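Local coordinates for type I polyketide synthase PikAII (PDB 3QP9), which probably acts in polyketide assembly as a C2-type ketoreductase domain with a Rossmann fold, a kind linked to epimerising the growing chain rather than to carbonyl reduction, at residues 345-350 / 396-401; 375-380 / 420-425; 491-496 / 513-518. One frame throughout, in Å; residues are numbered along the deposited sequence.

Interaction 1 (345-350 / 396-401)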
loop_
_atom_site.group_PDB
_atom_site.type_symbol
_atom_site.label_atom_id
_atom_site.label_comp_id
_atom_site.label_asym_id
_atom_site.label_seq_id
_atom_site.Cartn_x
_atom_site.Cartn_y
_atom_site.Cartn_z
ATOM N N ALA A 345 -20.795 -10.391 3.256
ATOM C CA ALA A 345 -19.408 -10.062 3.446
ATOM C C ALA A 345 -18.575 -10.654 2.345
ATOM O O ALA A 345 -18.908 -11.699 1.794
ATOM C CB ALA A 345 -18.874 -10.513 4.865
ATOM N N VAL A 346 -17.471 -9.997 2.045
ATOM C CA VAL A 346 -16.522 -10.495 1.060
ATOM C C VAL A 346 -15.104 -10.627 1.691
ATOM O O VAL A 346 -14.632 -9.643 2.337
ATOM C CB VAL A 346 -16.469 -9.514 -0.179
ATOM C CG1 VAL A 346 -15.384 -9.961 -1.158
ATOM C CG2 VAL A 346 -17.706 -9.527 -0.881
ATOM N N LEU A 347 -14.455 -11.806 1.561
ATOM C CA LEU A 347 -13.114 -12.015 1.985
ATOM C C LEU A 347 -12.296 -12.119 0.730
ATOM O O LEU A 347 -12.385 -13.101 0.017
ATOM C CB LEU A 347 -12.827 -13.258 2.896
ATOM C CG LEU A 347 -13.691 -13.237 4.158
ATOM C CD1 LEU A 347 -13.232 -14.399 5.123
ATOM C CD2 LEU A 347 -13.521 -11.921 4.892
ATOM N N HIS A 348 -11.561 -11.054 0.442
ATOM C CA HIS A 348 -10.795 -11.009 -0.796
ATOM C C HIS A 348 -9.326 -11.357 -0.639
ATOM O O HIS A 348 -8.609 -10.590 -0.027
ATOM C CB HIS A 348 -10.984 -9.685 -1.575
ATOM C CG HIS A 348 -10.309 -9.712 -2.924
ATOM N ND1 HIS A 348 -9.509 -8.684 -3.387
ATOM C CD2 HIS A 348 -10.304 -10.659 -3.895
ATOM C CE1 HIS A 348 -9.053 -8.989 -4.596
ATOM N NE2 HIS A 348 -9.510 -10.193 -4.924
ATOM N N LEU A 349 -8.884 -12.483 -1.221
ATOM C CA LEU A 349 -7.520 -12.993 -1.029
ATOM C C LEU A 349 -6.858 -13.056 -2.391
ATOM O O LEU A 349 -6.942 -14.084 -3.060
ATOM C CB LEU A 349 -7.476 -14.376 -0.336
ATOM C CG LEU A 349 -7.953 -14.384 1.122
ATOM C CD1 LEU A 349 -9.508 -14.414 1.203
ATOM C CD2 LEU A 349 -7.318 -15.644 1.883
ATOM N N PRO A 350 -6.273 -11.928 -2.839
ATOM C CA PRO A 350 -5.648 -11.921 -4.151
ATOM C C PRO A 350 -4.436 -12.798 -4.210
ATOM O O PRO A 350 -3.808 -13.061 -3.179
ATOM C CB PRO A 350 -5.274 -10.451 -4.375
ATOM C CG PRO A 350 -5.196 -9.845 -3.018
ATOM C CD PRO A 350 -6.325 -10.558 -2.267
ATOM N N VAL A 396 -19.656 -6.051 4.152
ATOM C CA VAL A 396 -18.283 -5.794 4.532
ATOM C C VAL A 396 -17.304 -6.346 3.444
ATOM O O VAL A 396 -17.376 -7.541 3.053
ATOM C CB VAL A 396 -18.041 -6.527 5.911
ATOM C CG1 VAL A 396 -16.671 -7.222 6.022
ATOM C CG2 VAL A 396 -18.481 -5.663 7.124
ATOM N N LEU A 397 -16.361 -5.527 3.015
ATOM C CA LEU A 397 -15.373 -5.927 2.063
ATOM C C LEU A 397 -14.012 -5.923 2.768
ATOM O O LEU A 397 -13.527 -4.833 3.218
ATOM C CB LEU A 397 -15.369 -4.974 0.876
ATOM C CG LEU A 397 -14.220 -5.210 -0.153
ATOM C CD1 LEU A 397 -14.257 -6.580 -0.948
ATOM C CD2 LEU A 397 -14.268 -4.104 -1.172
ATOM N N VAL A 398 -13.447 -7.120 2.930
ATOM C CA VAL A 398 -12.278 -7.329 3.637
ATOM C C VAL A 398 -11.187 -7.672 2.661
ATOM O O VAL A 398 -11.228 -8.697 1.964
ATOM C CB VAL A 398 -12.428 -8.499 4.680
ATOM C CG1 VAL A 398 -11.148 -8.642 5.494
ATOM C CG2 VAL A 398 -13.638 -8.228 5.535
ATOM N N LEU A 399 -10.196 -6.778 2.572
ATOM C CA LEU A 399 -8.977 -6.973 1.730
ATOM C C LEU A 399 -7.794 -7.530 2.485
ATOM O O LEU A 399 -7.386 -7.027 3.593
ATOM C CB LEU A 399 -8.616 -5.580 1.153
ATOM C CG LEU A 399 -9.827 -4.846 0.564
ATOM C CD1 LEU A 399 -9.385 -3.413 -0.082
ATOM C CD2 LEU A 399 -10.477 -5.708 -0.560
ATOM N N PHE A 400 -7.199 -8.566 1.918
ATOM C CA PHE A 400 -5.967 -9.140 2.470
ATOM C C PHE A 400 -4.773 -8.429 1.840
ATOM O O PHE A 400 -4.465 -8.649 0.687
ATOM C CB PHE A 400 -5.907 -10.680 2.211
ATOM C CG PHE A 400 -6.683 -11.502 3.237
ATOM C CD1 PHE A 400 -7.914 -11.101 3.689
ATOM C CD2 PHE A 400 -6.156 -12.694 3.754
ATOM C CE1 PHE A 400 -8.602 -11.867 4.636
ATOM C CE2 PHE A 400 -6.844 -13.451 4.727
ATOM C CZ PHE A 400 -8.021 -13.064 5.176
ATOM N N SER A 401 -4.106 -7.588 2.658
ATOM C CA SER A 401 -2.935 -6.876 2.259
ATOM C C SER A 401 -1.741 -7.511 2.990
ATOM O O SER A 401 -1.811 -8.659 3.481
ATOM C CB SER A 401 -3.164 -5.392 2.622
ATOM O OG SER A 401 -2.024 -4.543 2.498
#
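The Phe-400 ring carries Leu-349 over one of its faces: Leu-349 CG stands 3.8 Å from the ring centroid, 17° off the normal, in a CH-pi contact displaced toward the rim on the CD2 side. Methyl CD2 of the same leucine reaches farther along the ring, 3.6 Å from Phe-400 CE2, and the two side chains run alongside each other in the same direction. A second flat group, the imidazole of His-348, has Pro-350 CD above the centre of one face, while Leu-399 CD2 comes up at its edge, near the ring plane. The Phe-400 ring also meets that of Trp-441.

The strands 345-348 and 396-401 run parallel, their axes 10° apart. Val-346 N gives a bond of 2.7 Å to Val-396 O, and its own carbonyl receives Val-398 N; His-348 continues the pattern, its N bonding to Val-398 O at 2.8 Å and its O accepting from Phe-400 N at 3.1 Å. One face of the sheet bears Ala-345, Leu-347, Val-396 and Val-398, with Leu-347 CD2 resting 3.6 Å from Val-398 CB and the leucine packed in turn on helix 262-274. On the other face, under helix 363-386, the chi1 of Val-346 (175°) sets CG1 opposite the backbone N, on the side where Leu-397 CD1 lies 3.6 Å away.

These are two neighbouring strands in the parallel core of the Rossmann-type ketoreductase fold. Their four inter-strand bonds satisfy peptide groups within a largely buried region. No side-chain hydrogen bond or salt bridge crosses between the strands; backbone bonds therefore set the register, and apolar packing joins the side chains on both faces.

Interaction 2 (375-380 / 420-425); sequences TAALHL and AFLDAL
Ala-377 sets its CB between two leucines of the 420-425 helix, touching Leu-422 CD2 at 3.5 Å and approaching Leu-425 CD1 at 4.2 Å. Ala-377 offers only a methyl group, and the leucines reach to it. Leu-422 reaches across because CG sits beside its backbone N, anti to the carbonyl carbon (chi1 -49°); the chain extends through CD1, and the branch CD2 makes the touch. Leu-425 has the same general shape, but here the extended methyl CD1 does the touching, and it also lies 4.1 Å from Ala-377 O.

The second point of contact uses a different first torsion. Leu-378 and Phe-421 both place CG anti to the backbone N (chi1 179° in Phe-421), which brings the ends of the two side chains together between the helices, where they cross obliquely. Leu-378 CD1 then meets Phe-421 CZ at 3.9 Å, arriving at the edge of the ring, close to its plane, and not over a face. No hydrogen bond spans the pair; the joint is wholly apolar and buried for the most part.

The helix segments run nearly parallel, 19° apart, with axes 10.2 Å from each other. Both lie on the same side of the parallel sheet: Ala-377, Leu-422 and Leu-425 rest on Leu-399 of strand 396-402, and Ala-376, Ala-377 and Leu-380 on His-348 of strand 343-348. Farther out, Phe-421 and Ala-424 pack against helix 170-185, while Thr-375 and Phe-421 touch Pro-127, joining this helical layer to the N-terminal part of the chain.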
loop_
_atom_site.group_PDB
_atom_site.type_symbol
_atom_site.label_atom_id
_atom_site.label_comp_id
_atom_site.label_asym_id
_atom_site.label_seq_id
_atom_site.Cartn_x
_atom_site.Cartn_y
_atom_site.Cartn_z
ATOM N N THR A 375 -6.492 -4.827 -8.869
ATOM C CA THR A 375 -7.583 -4.531 -9.859
ATOM C C THR A 375 -8.945 -5.167 -9.505
ATOM O O THR A 375 -10.057 -4.519 -9.672
ATOM C CB THR A 375 -7.170 -4.929 -11.291
ATOM O OG1 THR A 375 -6.091 -4.046 -11.681
ATOM C CG2 THR A 375 -8.349 -4.757 -12.286
ATOM N N ALA A 376 -8.896 -6.420 -9.080
ATOM C CA ALA A 376 -10.164 -7.032 -8.634
ATOM C C ALA A 376 -10.816 -6.290 -7.448
ATOM O O ALA A 376 -12.044 -6.146 -7.344
ATOM C CB ALA A 376 -9.959 -8.529 -8.379
ATOM N N ALA A 377 -9.981 -5.802 -6.518
ATOM C CA ALA A 377 -10.459 -5.104 -5.360
ATOM C C ALA A 377 -11.021 -3.794 -5.807
ATOM O O ALA A 377 -12.053 -3.383 -5.293
ATOM C CB ALA A 377 -9.303 -4.910 -4.301
ATOM N N LEU A 378 -10.386 -3.198 -6.822
ATOM C CA LEU A 378 -10.920 -1.963 -7.427
ATOM C C LEU A 378 -12.323 -2.172 -7.935
ATOM O O LEU A 378 -13.215 -1.385 -7.579
ATOM C CB LEU A 378 -9.990 -1.371 -8.500
ATOM C CG LEU A 378 -10.602 -0.211 -9.321
ATOM C CD1 LEU A 378 -10.514 1.034 -8.486
ATOM C CD2 LEU A 378 -9.791 -0.011 -10.581
ATOM N N HIS A 379 -12.544 -3.264 -8.676
ATOM C CA HIS A 379 -13.853 -3.532 -9.227
ATOM C C HIS A 379 -14.861 -3.911 -8.182
ATOM O O HIS A 379 -16.009 -3.469 -8.248
ATOM C CB HIS A 379 -13.791 -4.668 -10.264
ATOM C CG HIS A 379 -12.927 -4.357 -11.425
ATOM N ND1 HIS A 379 -12.159 -5.312 -12.070
ATOM C CD2 HIS A 379 -12.687 -3.180 -12.045
ATOM C CE1 HIS A 379 -11.523 -4.730 -13.072
ATOM N NE2 HIS A 379 -11.796 -3.431 -13.050
ATOM N N LEU A 380 -14.440 -4.732 -7.208
ATOM C CA LEU A 380 -15.390 -5.122 -6.178
ATOM C C LEU A 380 -15.920 -3.880 -5.396
ATOM O O LEU A 380 -17.113 -3.773 -5.031
ATOM C CB LEU A 380 -14.768 -6.115 -5.237
ATOM C CG LEU A 380 -14.552 -7.505 -5.822
ATOM C CD1 LEU A 380 -13.526 -8.206 -4.917
ATOM C CD2 LEU A 380 -15.881 -8.332 -5.886
ATOM N N ALA A 420 -0.351 -1.641 -1.142
ATOM C CA ALA A 420 -0.690 -0.289 -0.569
ATOM C C ALA A 420 -1.939 0.285 -1.154
ATOM O O ALA A 420 -2.588 1.151 -0.539
ATOM C CB ALA A 420 0.498 0.756 -0.694
ATOM N N PHE A 421 -2.342 -0.213 -2.331
ATOM C CA PHE A 421 -3.579 0.330 -2.913
ATOM C C PHE A 421 -4.741 -0.164 -2.105
ATOM O O PHE A 421 -5.767 0.625 -1.893
ATOM C CB PHE A 421 -3.758 -0.106 -4.372
ATOM C CG PHE A 421 -5.025 0.396 -5.004
ATOM C CD1 PHE A 421 -5.059 1.673 -5.579
ATOM C CD2 PHE A 421 -6.175 -0.424 -5.030
ATOM C CE1 PHE A 421 -6.230 2.151 -6.156
ATOM C CE2 PHE A 421 -7.286 0.004 -5.587
ATOM C CZ PHE A 421 -7.335 1.313 -6.193
ATOM N N LEU A 422 -4.645 -1.435 -1.629
ATOM C CA LEU A 422 -5.717 -2.013 -0.708
ATOM C C LEU A 422 -5.896 -1.238 0.562
ATOM O O LEU A 422 -7.071 -0.927 1.027
ATOM C CB LEU A 422 -5.387 -3.482 -0.371
ATOM C CG LEU A 422 -5.038 -4.370 -1.533
ATOM C CD1 LEU A 422 -4.772 -5.771 -1.054
ATOM C CD2 LEU A 422 -6.295 -4.415 -2.509
ATOM N N ASP A 423 -4.761 -0.921 1.213
ATOM C CA ASP A 423 -4.772 -0.184 2.473
ATOM C C ASP A 423 -5.340 1.218 2.217
ATOM O O ASP A 423 -6.137 1.734 2.989
ATOM C CB ASP A 423 -3.383 -0.067 3.097
ATOM C CG ASP A 423 -2.783 -1.365 3.452
ATOM O OD1 ASP A 423 -1.543 -1.447 3.363
ATOM O OD2 ASP A 423 -3.473 -2.282 4.034
ATOM N N ALA A 424 -5.043 1.806 1.076
ATOM C CA ALA A 424 -5.668 3.111 0.776
ATOM C C ALA A 424 -7.140 3.117 0.499
ATOM O O ALA A 424 -7.789 4.122 0.766
ATOM C CB ALA A 424 -4.982 3.784 -0.443
ATOM N N LEU A 425 -7.647 2.100 -0.215
ATOM C CA LEU A 425 -9.119 1.919 -0.388
ATOM C C LEU A 425 -9.767 1.983 0.961
ATOM O O LEU A 425 -10.811 2.605 1.113
ATOM C CB LEU A 425 -9.425 0.597 -1.091
ATOM C CG LEU A 425 -9.209 0.453 -2.604
ATOM C CD1 LEU A 425 -9.598 -0.954 -3.024
ATOM C CD2 LEU A 425 -10.047 1.440 -3.443
#

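Interaction 3 (491-496 / 513-518); sequences VDWSSF and PEARRA
Carbonyl oxygen Asp-492 O is gripped by two amides of the helix whose first turn, through Trp-493 and Ser-494, meets residues 513-518: Ser-495 N and Phe-496 N each donate to it at 3.0 Å. Asp-492 is the N-cap of that helix. Its OD1 takes Ser-494 OG in a short bond of 2.5 Å from the syn side, 18° out of the carboxylate plane, and accepts a weak capping bond from Ser-494 N.

Across the contact no hydrogen bond forms. Trp-493 CB sits against the backbone of the second segment, 3.6 Å from Glu-514 O, and has Glu-514 CB at 3.7 Å. With CG beside the backbone N (chi1 -63°), the indole runs past Glu-514 CB, and CE3 comes obliquely to 3.8 Å from Ala-515 CB, while Val-491 CG1 covers one face of the ring. One turn on, Ala-518 CB touches Ser-494 CA at 4.1 Å.

A bend at chi2 (67°) turns the Glu-514 chain, whose OE2 forms a salt bridge with Arg-235 NE. Trp-493 NE1 bonds to Tyr-30 OH, and its ring packs on Leu-233 and Arg-235. The short helix 513-516 thus lies beside helix 493-501, with Ala-515 on Ala-497 and Ala-518 on Pro-498, and the pair is fastened to strands 29-36 and 227-235.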
loop_
_atom_site.group_PDB
_atom_site.type_symbol
_atom_site.label_atom_id
_atom_site.label_comp_id
_atom_site.label_asym_id
_atom_site.label_seq_id
_atom_site.Cartn_x
_atom_site.Cartn_y
_atom_site.Cartn_z
ATOM N N VAL A 491 5.923 -10.474 15.489
ATOM C CA VAL A 491 7.205 -9.850 15.272
ATOM C C VAL A 491 7.998 -9.883 16.605
ATOM O O VAL A 491 7.472 -9.486 17.659
ATOM C CB VAL A 491 7.037 -8.365 14.804
ATOM C CG1 VAL A 491 8.409 -7.856 14.283
ATOM C CG2 VAL A 491 5.993 -8.207 13.675
ATOM N N ASP A 492 9.206 -10.448 16.584
ATOM C CA ASP A 492 10.195 -10.224 17.648
ATOM C C ASP A 492 10.957 -8.951 17.248
ATOM O O ASP A 492 11.886 -9.006 16.459
ATOM C CB ASP A 492 11.155 -11.432 17.750
ATOM C CG ASP A 492 12.333 -11.200 18.699
ATOM O OD1 ASP A 492 12.424 -10.219 19.500
ATOM O OD2 ASP A 492 13.246 -12.030 18.605
ATOM N N TRP A 493 10.558 -7.827 17.840
ATOM C CA TRP A 493 11.147 -6.528 17.542
ATOM C C TRP A 493 12.644 -6.408 17.861
ATOM O O TRP A 493 13.330 -5.642 17.232
ATOM C CB TRP A 493 10.315 -5.400 18.241
ATOM C CG TRP A 493 8.909 -5.371 17.690
ATOM C CD1 TRP A 493 7.761 -5.792 18.289
ATOM C CD2 TRP A 493 8.541 -4.949 16.374
ATOM N NE1 TRP A 493 6.694 -5.614 17.460
ATOM C CE2 TRP A 493 7.139 -5.105 16.267
ATOM C CE3 TRP A 493 9.263 -4.381 15.291
ATOM C CZ2 TRP A 493 6.433 -4.784 15.090
ATOM C CZ3 TRP A 493 8.546 -4.045 14.106
ATOM C CH2 TRP A 493 7.160 -4.220 14.039
ATOM N N SER A 494 13.125 -7.175 18.852
ATOM C CA SER A 494 14.534 -7.166 19.193
ATOM C C SER A 494 15.402 -7.681 17.982
ATOM O O SER A 494 16.576 -7.288 17.854
ATOM C CB SER A 494 14.752 -7.910 20.530
ATOM O OG SER A 494 14.594 -9.330 20.398
ATOM N N SER A 495 14.820 -8.498 17.080
ATOM C CA SER A 495 15.515 -8.933 15.849
ATOM C C SER A 495 15.112 -8.084 14.686
ATOM O O SER A 495 15.937 -7.709 13.874
ATOM C CB SER A 495 15.239 -10.387 15.509
ATOM O OG SER A 495 15.745 -11.165 16.588
ATOM N N PHE A 496 13.830 -7.724 14.640
ATOM C CA PHE A 496 13.351 -6.978 13.503
ATOM C C PHE A 496 13.886 -5.556 13.371
ATOM O O PHE A 496 14.247 -5.153 12.285
ATOM C CB PHE A 496 11.812 -6.992 13.452
ATOM C CG PHE A 496 11.242 -6.396 12.150
ATOM C CD1 PHE A 496 10.826 -7.216 11.108
ATOM C CD2 PHE A 496 11.143 -4.986 12.006
ATOM C CE1 PHE A 496 10.336 -6.615 9.911
ATOM C CE2 PHE A 496 10.679 -4.360 10.853
ATOM C CZ PHE A 496 10.228 -5.169 9.788
ATOM N N PRO A 513 7.603 0.679 21.728
ATOM C CA PRO A 513 8.628 0.311 22.765
ATOM C C PRO A 513 9.614 -0.845 22.501
ATOM O O PRO A 513 10.812 -0.631 22.619
ATOM C CB PRO A 513 7.798 0.052 24.010
ATOM C CG PRO A 513 6.668 1.112 23.852
ATOM C CD PRO A 513 6.323 1.138 22.333
ATOM N N GLU A 514 9.124 -2.038 22.154
ATOM C CA GLU A 514 10.018 -3.185 21.939
ATOM C C GLU A 514 10.960 -2.901 20.762
ATOM O O GLU A 514 12.075 -3.439 20.678
ATOM C CB GLU A 514 9.210 -4.456 21.667
ATOM C CG GLU A 514 8.153 -4.874 22.696
ATOM C CD GLU A 514 6.876 -3.987 22.912
ATOM O OE1 GLU A 514 6.293 -4.196 24.009
ATOM O OE2 GLU A 514 6.387 -3.147 22.083
ATOM N N ALA A 515 10.516 -2.090 19.795
ATOM C CA ALA A 515 11.406 -1.825 18.690
ATOM C C ALA A 515 12.376 -0.699 19.015
ATOM O O ALA A 515 13.584 -0.841 18.821
ATOM C CB ALA A 515 10.578 -1.510 17.393
ATOM N N ARG A 516 11.876 0.403 19.592
ATOM C CA ARG A 516 12.738 1.575 19.914
ATOM C C ARG A 516 13.817 1.178 20.933
ATOM O O ARG A 516 14.962 1.648 20.856
ATOM C CB ARG A 516 11.868 2.733 20.477
ATOM C CG ARG A 516 12.648 3.897 20.928
ATOM C CD ARG A 516 13.507 4.581 19.808
ATOM N NE ARG A 516 14.285 5.772 20.262
ATOM C CZ ARG A 516 15.455 5.664 20.929
ATOM N NH1 ARG A 516 15.963 4.441 21.222
ATOM N NH2 ARG A 516 16.117 6.747 21.314
ATOM N N ARG A 517 13.497 0.253 21.823
ATOM C CA ARG A 517 14.526 -0.096 22.847
ATOM C C ARG A 517 15.669 -0.919 22.240
ATOM O O ARG A 517 16.737 -1.107 22.862
ATOM C CB ARG A 517 13.889 -0.827 24.022
ATOM C CG ARG A 517 13.072 0.175 24.880
ATOM C CD ARG A 517 12.066 -0.550 25.688
ATOM N NE ARG A 517 10.999 0.352 26.225
ATOM C CZ ARG A 517 10.007 -0.131 26.926
ATOM N NH1 ARG A 517 9.957 -1.479 27.133
ATOM N NH2 ARG A 517 9.081 0.681 27.416
ATOM N N ALA A 518 15.421 -1.453 21.043
ATOM C CA ALA A 518 16.453 -2.232 20.294
ATOM C C ALA A 518 17.240 -1.327 19.375
ATOM O O ALA A 518 18.173 -1.758 18.620
ATOM C CB ALA A 518 15.774 -3.322 19.493
#

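Interactions 1 and 2 are two layers of the same Rossmann core, with centres 10 Å apart. Helix 363-386 connects strands 343-348 and 396-402 along the chain, so the segments of the two contacts alternate. They touch directly: Phe-400 O lies 3.4 Å from Leu-422 CD1, and Ser-401 OG reaches Asp-423 OD2 at 3.1 Å in a weak hydrogen bond at the outgoing end of strand 396-402. In short-chain reductase folds such strand ends border the active-site cleft. Interaction 3 belongs to the C-terminal part, its centre 30 Å from interaction 1 and 31 Å from interaction 2, with nearest atoms about 13 and 14 Å away.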